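Protease (Helicobacter pylori, PDB 5EUF) probably acts as a zinc metalloprotease of the M16 family that cleaves human junctional adhesion molecule A and weakens the gastric epithelial barrier. Local coordinates at residues B[84-88]-B[89-93]; B[126-129]-B[130-134]; B[166-169]-B[170-174]. All blocks are in the same frame, centred on the assembly; numbering follows the deposited sequence.

Interaction 1. Residues B[84-88]-B[89-93]; sequences ASTSF and DITRY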
loop_
_atom_site.group_PDB
_atom_site.type_symbol
_atom_site.label_atom_id
_atom_site.label_comp_id
_atom_site.label_asym_id
_atom_site.label_seq_id
_atom_site.Cartn_x
_atom_site.Cartn_y
_atom_site.Cartn_z
ATOM N N ALA B 84 28.097 -2.794 1.418
ATOM C CA ALA B 84 27.030 -1.890 1.014
ATOM C C ALA B 84 25.750 -2.238 1.756
ATOM O O ALA B 84 25.555 -3.382 2.167
ATOM C CB ALA B 84 26.812 -1.958 -0.487
ATOM N N SER B 85 24.878 -1.251 1.925
ATOM C CA SER B 85 23.601 -1.479 2.588
ATOM C C SER B 85 22.557 -0.467 2.145
ATOM O O SER B 85 22.852 0.717 1.978
ATOM C CB SER B 85 23.760 -1.414 4.106
ATOM O OG SER B 85 23.803 -0.070 4.550
ATOM N N THR B 86 21.335 -0.945 1.956
ATOM C CA THR B 86 20.211 -0.071 1.659
ATOM C C THR B 86 19.180 -0.171 2.775
ATOM O O THR B 86 18.850 -1.265 3.232
ATOM C CB THR B 86 19.555 -0.426 0.314
ATOM O OG1 THR B 86 19.132 -1.795 0.335
ATOM C CG2 THR B 86 20.539 -0.234 -0.824
ATOM N N SER B 87 18.685 0.974 3.227
ATOM C CA SER B 87 17.636 0.983 4.235
ATOM C C SER B 87 16.422 1.730 3.709
ATOM O O SER B 87 16.268 1.913 2.502
ATOM C CB SER B 87 18.135 1.612 5.537
ATOM O OG SER B 87 18.573 2.943 5.327
ATOM N N PHE B 88 15.561 2.160 4.623
ATOM C CA PHE B 88 14.360 2.887 4.251
ATOM C C PHE B 88 14.676 4.231 3.604
ATOM O O PHE B 88 13.984 4.663 2.682
ATOM C CB PHE B 88 13.476 3.108 5.477
ATOM C CG PHE B 88 12.854 1.853 6.011
ATOM C CD1 PHE B 88 13.543 1.048 6.902
ATOM C CD2 PHE B 88 11.575 1.484 5.629
ATOM C CE1 PHE B 88 12.968 -0.107 7.397
ATOM C CE2 PHE B 88 10.995 0.330 6.123
ATOM C CZ PHE B 88 11.692 -0.465 7.007
ATOM N N ASP B 89 15.731 4.884 4.085
ATOM C CA ASP B 89 15.977 6.281 3.744
ATOM C C ASP B 89 17.281 6.526 2.995
ATOM O O ASP B 89 17.388 7.480 2.224
ATOM C CB ASP B 89 15.969 7.128 5.017
ATOM C CG ASP B 89 14.714 6.928 5.838
ATOM O OD1 ASP B 89 13.630 6.774 5.240
ATOM O OD2 ASP B 89 14.809 6.923 7.083
ATOM N N ILE B 90 18.268 5.669 3.221
ATOM C CA ILE B 90 19.614 5.926 2.722
ATOM C C ILE B 90 20.256 4.686 2.099
ATOM O O ILE B 90 20.157 3.584 2.639
ATOM C CB ILE B 90 20.516 6.467 3.863
ATOM C CG1 ILE B 90 21.984 6.516 3.436
ATOM C CG2 ILE B 90 20.363 5.621 5.119
ATOM C CD1 ILE B 90 22.933 6.823 4.578
ATOM N N THR B 91 20.886 4.874 0.943
ATOM C CA THR B 91 21.732 3.847 0.339
ATOM C C THR B 91 23.196 4.195 0.600
ATOM O O THR B 91 23.622 5.323 0.347
ATOM C CB THR B 91 21.494 3.717 -1.177
ATOM O OG1 THR B 91 20.141 3.315 -1.420
ATOM C CG2 THR B 91 22.433 2.685 -1.773
ATOM N N ARG B 92 23.965 3.231 1.099
ATOM C CA ARG B 92 25.310 3.524 1.590
ATOM C C ARG B 92 26.375 2.527 1.133
ATOM O O ARG B 92 26.239 1.320 1.326
ATOM C CB ARG B 92 25.281 3.587 3.118
ATOM C CG ARG B 92 26.628 3.772 3.785
ATOM C CD ARG B 92 26.434 4.031 5.269
ATOM N NE ARG B 92 27.696 4.175 5.987
ATOM C CZ ARG B 92 28.287 3.195 6.663
ATOM N NH1 ARG B 92 29.434 3.422 7.289
ATOM N NH2 ARG B 92 27.730 1.993 6.715
ATOM N N TYR B 93 27.442 3.053 0.535
ATOM C CA TYR B 93 28.587 2.247 0.117
ATOM C C TYR B 93 29.850 2.739 0.821
ATOM O O TYR B 93 30.019 3.943 1.017
ATOM C CB TYR B 93 28.786 2.317 -1.400
ATOM C CG TYR B 93 27.567 1.984 -2.233
ATOM C CD1 TYR B 93 27.338 0.687 -2.677
ATOM C CD2 TYR B 93 26.659 2.971 -2.597
ATOM C CE1 TYR B 93 26.229 0.379 -3.445
ATOM C CE2 TYR B 93 25.548 2.674 -3.366
ATOM C CZ TYR B 93 25.336 1.376 -3.788
ATOM O OH TYR B 93 24.232 1.076 -4.554
#
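Ser85 and Arg92 face each other as the antiparallel hydrogen-bonded pair of this hairpin. Arg92 N gives its hydrogen to Ser85 O at 2.9 Å, and Ser85 N returns the bond to Arg92 O at 3.0 Å. A non-hydrogen-bonded pair flanks it on each side, Ala84 with Tyr93 and Thr86 with Thr91, and the side chains of these two pairs make the tightly packed face. There the methyl CB of Ala84 meets the Tyr93 ring obliquely, 3.5 Å from CD1. The two threonines run side by side in the same direction, with Thr86 CG2 3.6 Å from Thr91 CG2. This packing leaves both hydroxyls for partners elsewhere: Thr86 OG1 bonds to Glu56, the likely proton acceptor, and Thr91 OG1 to Val39 O.

The other face is looser. Ser85 OG comes no nearer to Arg92 than 4.2 Å, at CB, and the extended arginine, its CG anti to the backbone N (chi1 175°), carries its guanidinium away to salt bridges with Asp34 and Glu32. At the turn, Phe88 and Asp89 take up type I beta-turn angles, and Ile90 O receives two bonds from Ser87. Ser87 N reaches it at 3.1 Å from outside the carbonyl plane, whereas Ser87 OG lies in that plane, on a lone pair, at 3.2 Å. The buried Asp89 carboxylate is met by Tyr160 and by Gln306 N.

Strand 81-86 is an edge of its six-stranded sheet within the chain, while strand 91-98 is paired on its far side with strand 30-37. Helix 51-58, carrying His53 and Glu56, lies over the face of Ala84 and Thr86, so the hairpin backs directly onto the zinc site.

Interaction 2. Residues B[126-129]-B[130-134]; sequences ERQV and VAEER. With ZN (zinc ion), chain G.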
loop_
_atom_site.group_PDB
_atom_site.type_symbol
_atom_site.label_atom_id
_atom_site.label_comp_id
_atom_site.label_asym_id
_atom_site.label_seq_id
_atom_site.Cartn_x
_atom_site.Cartn_y
_atom_site.Cartn_z
ATOM N N GLU B 126 20.631 -11.174 -12.131
ATOM C CA GLU B 126 20.730 -10.628 -10.783
ATOM C C GLU B 126 19.362 -10.550 -10.112
ATOM O O GLU B 126 19.258 -10.655 -8.891
ATOM C CB GLU B 126 21.388 -9.247 -10.808
ATOM C CG GLU B 126 21.834 -8.742 -9.439
ATOM C CD GLU B 126 22.932 -9.596 -8.818
ATOM O OE1 GLU B 126 23.683 -10.259 -9.567
ATOM O OE2 GLU B 126 23.045 -9.599 -7.574
ATOM N N ARG B 127 18.316 -10.369 -10.913
ATOM C CA ARG B 127 16.960 -10.309 -10.380
ATOM C C ARG B 127 16.560 -11.641 -9.760
ATOM O O ARG B 127 15.866 -11.682 -8.743
ATOM C CB ARG B 127 15.961 -9.919 -11.467
ATOM C CG ARG B 127 14.524 -9.879 -10.972
ATOM C CD ARG B 127 13.577 -9.373 -12.039
ATOM N NE ARG B 127 13.477 -10.286 -13.171
ATOM C CZ ARG B 127 12.725 -10.055 -14.241
ATOM N NH1 ARG B 127 12.009 -8.942 -14.317
ATOM N NH2 ARG B 127 12.689 -10.936 -15.232
ATOM N N GLN B 128 16.998 -12.731 -10.381
ATOM C CA GLN B 128 16.734 -14.060 -9.848
ATOM C C GLN B 128 17.414 -14.238 -8.499
ATOM O O GLN B 128 16.895 -14.927 -7.622
ATOM C CB GLN B 128 17.199 -15.139 -10.825
ATOM C CG GLN B 128 16.234 -15.373 -11.968
ATOM C CD GLN B 128 14.855 -15.769 -11.482
ATOM O OE1 GLN B 128 14.716 -16.508 -10.505
ATOM N NE2 GLN B 128 13.825 -15.271 -12.154
ATOM N N VAL B 129 18.571 -13.604 -8.337
ATOM C CA VAL B 129 19.303 -13.655 -7.078
ATOM C C VAL B 129 18.522 -12.945 -5.979
ATOM O O VAL B 129 18.317 -13.495 -4.896
ATOM C CB VAL B 129 20.703 -13.018 -7.203
ATOM C CG1 VAL B 129 21.411 -13.013 -5.856
ATOM C CG2 VAL B 129 21.531 -13.751 -8.246
ATOM N N VAL B 130 18.074 -11.726 -6.263
ATOM C CA VAL B 130 17.330 -10.950 -5.280
ATOM C C VAL B 130 15.935 -11.548 -5.095
ATOM O O VAL B 130 15.265 -11.284 -4.097
ATOM C CB VAL B 130 17.232 -9.460 -5.683
ATOM C CG1 VAL B 130 16.235 -9.268 -6.804
ATOM C CG2 VAL B 130 16.852 -8.607 -4.483
ATOM N N ALA B 131 15.508 -12.365 -6.052
ATOM C CA ALA B 131 14.276 -13.126 -5.895
ATOM C C ALA B 131 14.488 -14.230 -4.865
ATOM O O ALA B 131 13.596 -14.524 -4.068
ATOM C CB ALA B 131 13.827 -13.710 -7.224
ATOM N N GLU B 132 15.674 -14.835 -4.885
ATOM C CA GLU B 132 16.042 -15.832 -3.884
ATOM C C GLU B 132 16.161 -15.174 -2.516
ATOM O O GLU B 132 15.703 -15.718 -1.512
ATOM C CB GLU B 132 17.360 -16.524 -4.244
ATOM C CG GLU B 132 17.372 -17.216 -5.596
ATOM C CD GLU B 132 16.284 -18.258 -5.731
ATOM O OE1 GLU B 132 16.286 -19.230 -4.946
ATOM O OE2 GLU B 132 15.426 -18.102 -6.626
ATOM N N GLU B 133 16.778 -13.994 -2.493
ATOM C CA GLU B 133 16.981 -13.242 -1.259
ATOM C C GLU B 133 15.644 -12.900 -0.610
ATOM O O GLU B 133 15.545 -12.784 0.612
ATOM C CB GLU B 133 17.785 -11.966 -1.533
ATOM C CG GLU B 133 18.181 -11.181 -0.284
ATOM C CD GLU B 133 19.030 -9.957 -0.600
ATOM O OE1 GLU B 133 19.609 -9.897 -1.706
ATOM O OE2 GLU B 133 19.116 -9.054 0.261
ATOM N N ARG B 134 14.615 -12.748 -1.438
ATOM C CA ARG B 134 13.273 -12.471 -0.945
ATOM C C ARG B 134 12.631 -13.719 -0.348
ATOM O O ARG B 134 12.101 -13.677 0.762
ATOM C CB ARG B 134 12.395 -11.910 -2.066
ATOM C CG ARG B 134 10.899 -11.957 -1.778
ATOM C CD ARG B 134 10.437 -10.865 -0.827
ATOM N NE ARG B 134 9.124 -11.183 -0.267
ATOM C CZ ARG B 134 8.338 -10.314 0.360
ATOM N NH1 ARG B 134 8.718 -9.051 0.502
ATOM N NH2 ARG B 134 7.163 -10.706 0.837
HETATM ZN ZN ZN G . 20.663 -7.608 -0.006
#
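Val130 turns its CG1 into the position between its own backbone N and carbonyl carbon (chi1 75°), which sets that methyl against Arg127 O one turn earlier in the helix. Glu133 reaches in another direction. With CG anti to the backbone N (chi1 -174°) and the chain extended beyond it, the residue sends its carboxylate away from the helix to the zinc ion.

Four successive backbone bonds, each from a residue to the one four places before it, hold this stretch of helix 120-139 together. They run from Val130 N to Glu126 O through to Glu133 N, which donates to Val129 O at 2.9 Å; this last bond is part of the helix that carries the metal ligand. The Ala131 methyl fits between the carbonyls of the preceding turn, with CB 3.3 Å from both Arg127 O and Gln128 O. Glu132 lies against the same turn through its CG methylene, 3.1 Å from Gln128 O.

Around the helix, Glu126 forms a salt bridge with Lys61, and the Val130 side chain touches His53 of helix 51-58. Arg134 pairs with Asp139 and makes a cation-pi contact with Phe148.

Glu133 binds zinc through OE2 alone, at 2.1 Å, with its OE1 3.0 Å from the metal, so the carboxylate is monodentate in this model. His53 is the other residue seen on the zinc. Together with Glu56, His53 and His57 form the HxxEH motif of M16 peptidases on helix 51-58. The chemistry implied is that helix 120-139 supplies an anionic ligand to a zinc otherwise held from helix 51-58, with His57 probably the third protein ligand, as in M16 peptidases.

Interaction 3. Residues B[166-169]-B[170-174]; sequences GFMD and DIQNW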
loop_
_atom_site.group_PDB
_atom_site.type_symbol
_atom_site.label_atom_id
_atom_site.label_comp_id
_atom_site.label_asym_id
_atom_site.label_seq_id
_atom_site.Cartn_x
_atom_site.Cartn_y
_atom_site.Cartn_z
ATOM N N GLY B 166 11.000 -5.241 -0.643
ATOM C CA GLY B 166 9.906 -5.099 -1.585
ATOM C C GLY B 166 9.004 -6.315 -1.671
ATOM O O GLY B 166 9.244 -7.329 -1.018
ATOM N N PHE B 167 7.956 -6.209 -2.481
ATOM C CA PHE B 167 7.035 -7.319 -2.700
ATOM C C PHE B 167 7.550 -8.239 -3.800
ATOM O O PHE B 167 8.189 -7.780 -4.747
ATOM C CB PHE B 167 5.642 -6.793 -3.048
ATOM C CG PHE B 167 4.973 -6.073 -1.918
ATOM C CD1 PHE B 167 4.294 -6.780 -0.940
ATOM C CD2 PHE B 167 5.034 -4.694 -1.824
ATOM C CE1 PHE B 167 3.680 -6.123 0.111
ATOM C CE2 PHE B 167 4.423 -4.030 -0.776
ATOM C CZ PHE B 167 3.743 -4.746 0.193
HETATM N N MSE B 168 7.273 -9.534 -3.671
HETATM C CA MSE B 168 7.790 -10.513 -4.620
HETATM C C MSE B 168 7.341 -10.215 -6.048
HETATM O O MSE B 168 8.151 -10.244 -6.974
HETATM C CB MSE B 168 7.364 -11.930 -4.229
HETATM C CG MSE B 168 7.787 -12.992 -5.238
HETATM SE SE MSE B 168 9.721 -13.280 -5.303
HETATM C CE MSE B 168 9.860 -14.585 -3.859
ATOM N N ASP B 169 6.057 -9.918 -6.225
ATOM C CA ASP B 169 5.529 -9.639 -7.556
ATOM C C ASP B 169 6.097 -8.342 -8.127
ATOM O O ASP B 169 6.182 -8.180 -9.344
ATOM C CB ASP B 169 4.000 -9.580 -7.535
ATOM C CG ASP B 169 3.364 -10.956 -7.539
ATOM O OD1 ASP B 169 4.034 -11.920 -7.966
ATOM O OD2 ASP B 169 2.194 -11.073 -7.120
ATOM N N ASP B 170 6.482 -7.420 -7.252
ATOM C CA ASP B 170 7.170 -6.216 -7.700
ATOM C C ASP B 170 8.509 -6.605 -8.301
ATOM O O ASP B 170 8.818 -6.250 -9.441
ATOM C CB ASP B 170 7.364 -5.232 -6.550
ATOM C CG ASP B 170 6.106 -4.465 -6.232
ATOM O OD1 ASP B 170 5.041 -4.854 -6.750
ATOM O OD2 ASP B 170 6.176 -3.478 -5.469
ATOM N N ILE B 171 9.287 -7.347 -7.518
ATOM C CA ILE B 171 10.570 -7.884 -7.951
ATOM C C ILE B 171 10.427 -8.649 -9.257
ATOM O O ILE B 171 11.235 -8.503 -10.171
ATOM C CB ILE B 171 11.172 -8.826 -6.885
ATOM C CG1 ILE B 171 11.422 -8.071 -5.578
ATOM C CG2 ILE B 171 12.454 -9.463 -7.397
ATOM C CD1 ILE B 171 11.946 -8.942 -4.459
ATOM N N GLN B 172 9.376 -9.453 -9.342
ATOM C CA GLN B 172 9.163 -10.314 -10.494
ATOM C C GLN B 172 8.789 -9.522 -11.744
ATOM O O GLN B 172 8.981 -9.997 -12.862
ATOM C CB GLN B 172 8.077 -11.344 -10.181
ATOM C CG GLN B 172 8.269 -12.670 -10.890
ATOM C CD GLN B 172 9.524 -13.385 -10.440
ATOM O OE1 GLN B 172 9.980 -13.207 -9.310
ATOM N NE2 GLN B 172 10.095 -14.197 -11.324
ATOM N N ASN B 173 8.267 -8.315 -11.558
ATOM C CA ASN B 173 7.788 -7.524 -12.688
ATOM C C ASN B 173 8.626 -6.286 -12.993
ATOM O O ASN B 173 8.186 -5.398 -13.725
ATOM C CB ASN B 173 6.337 -7.106 -12.453
ATOM C CG ASN B 173 5.362 -8.234 -12.707
ATOM O OD1 ASN B 173 4.872 -8.400 -13.824
ATOM N ND2 ASN B 173 5.077 -9.018 -11.674
ATOM N N TRP B 174 9.829 -6.228 -12.432
ATOM C CA TRP B 174 10.760 -5.154 -12.756
ATOM C C TRP B 174 11.100 -5.178 -14.238
ATOM O O TRP B 174 11.072 -6.233 -14.871
ATOM C CB TRP B 174 12.048 -5.274 -11.939
ATOM C CG TRP B 174 11.912 -4.937 -10.487
ATOM C CD1 TRP B 174 10.973 -4.133 -9.910
ATOM C CD2 TRP B 174 12.751 -5.402 -9.424
ATOM N NE1 TRP B 174 11.175 -4.068 -8.552
ATOM C CE2 TRP B 174 12.262 -4.839 -8.229
ATOM C CE3 TRP B 174 13.870 -6.240 -9.367
ATOM C CZ2 TRP B 174 12.851 -5.086 -6.990
ATOM C CZ3 TRP B 174 14.454 -6.483 -8.137
ATOM C CH2 TRP B 174 13.944 -5.909 -6.966
#
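Phe167 and Ile171 are joined by the first backbone bond of a short helix: Ile171 N points at Phe167 O over 3.0 Å, almost straight, with an N-H...O angle of 173°. One residue on, Gln172 N reaches Met168 O at 2.8 Å. At the C-terminal end a side chain joins in. Asn173 ND2 donates to Asp169 O at 2.7 Å, and that oxygen lies practically in the plane of the asparagine amide. This is the main grip on Asp169 O, since Asn173 N bonds to Asp170 O at 3.0 Å and adds no more than a weak bond to Asp169 O.

The side-chain contacts are sparser. Phe167 and Asp170 lie alongside each other and point the same way, with ring and carboxylate planes 71° apart and Asp170 OD2 at the ring edge, 4.0 Å from Phe167 CD2. Asp170 CG stands beside its backbone N (chi1 -78°), and from there OD2 bonds to Ser49 OG and Gly47 N. Met168, a selenomethionine, runs beside Gln172, its SE 4.0 Å from Gln172 OE1.

Ring packing adds a third kind of contact. One face of the Trp174 ring lies against the helix backbone, with Ile171 CA 3.5 Å from the ring plane over its centre. The Phe167 ring meets Phe148 edge-to-face and stacks with Tyr157 of the second subunit.

Ile171 and Trp174 both touch Val130. The arrangement is that of a one-turn helix, N-capped at Phe167, whose N-H bonds to the same Ser49 hydroxyl that Asp170 uses, and with Asn173 bonding back to Asp169 O at its C-terminal end; it packs on the zinc-binding helix 120-139 and meets the second subunit at the dimer interface.

How the interactions relate
Following the chain from the N terminus, the three contacts come in series, and none nests in or crosses another. Interaction 1 closes the tight loop between strands 81-86 and 91-98; interaction 2 is a helical turn within helix 120-139, and interaction 3 spans the whole of short helix 168-172. Interaction 1 touches neither of the others, its nearest atoms being about 7 Å from interaction 2, yet the first two converge on helix 51-58 and the zinc ion from different elements. Interactions 2 and 3 pack directly, Arg134 lying on Met168. Together the contacts tie the hairpin, helices 51-58 and 120-139, and the short helix at the subunit interface together round the zinc.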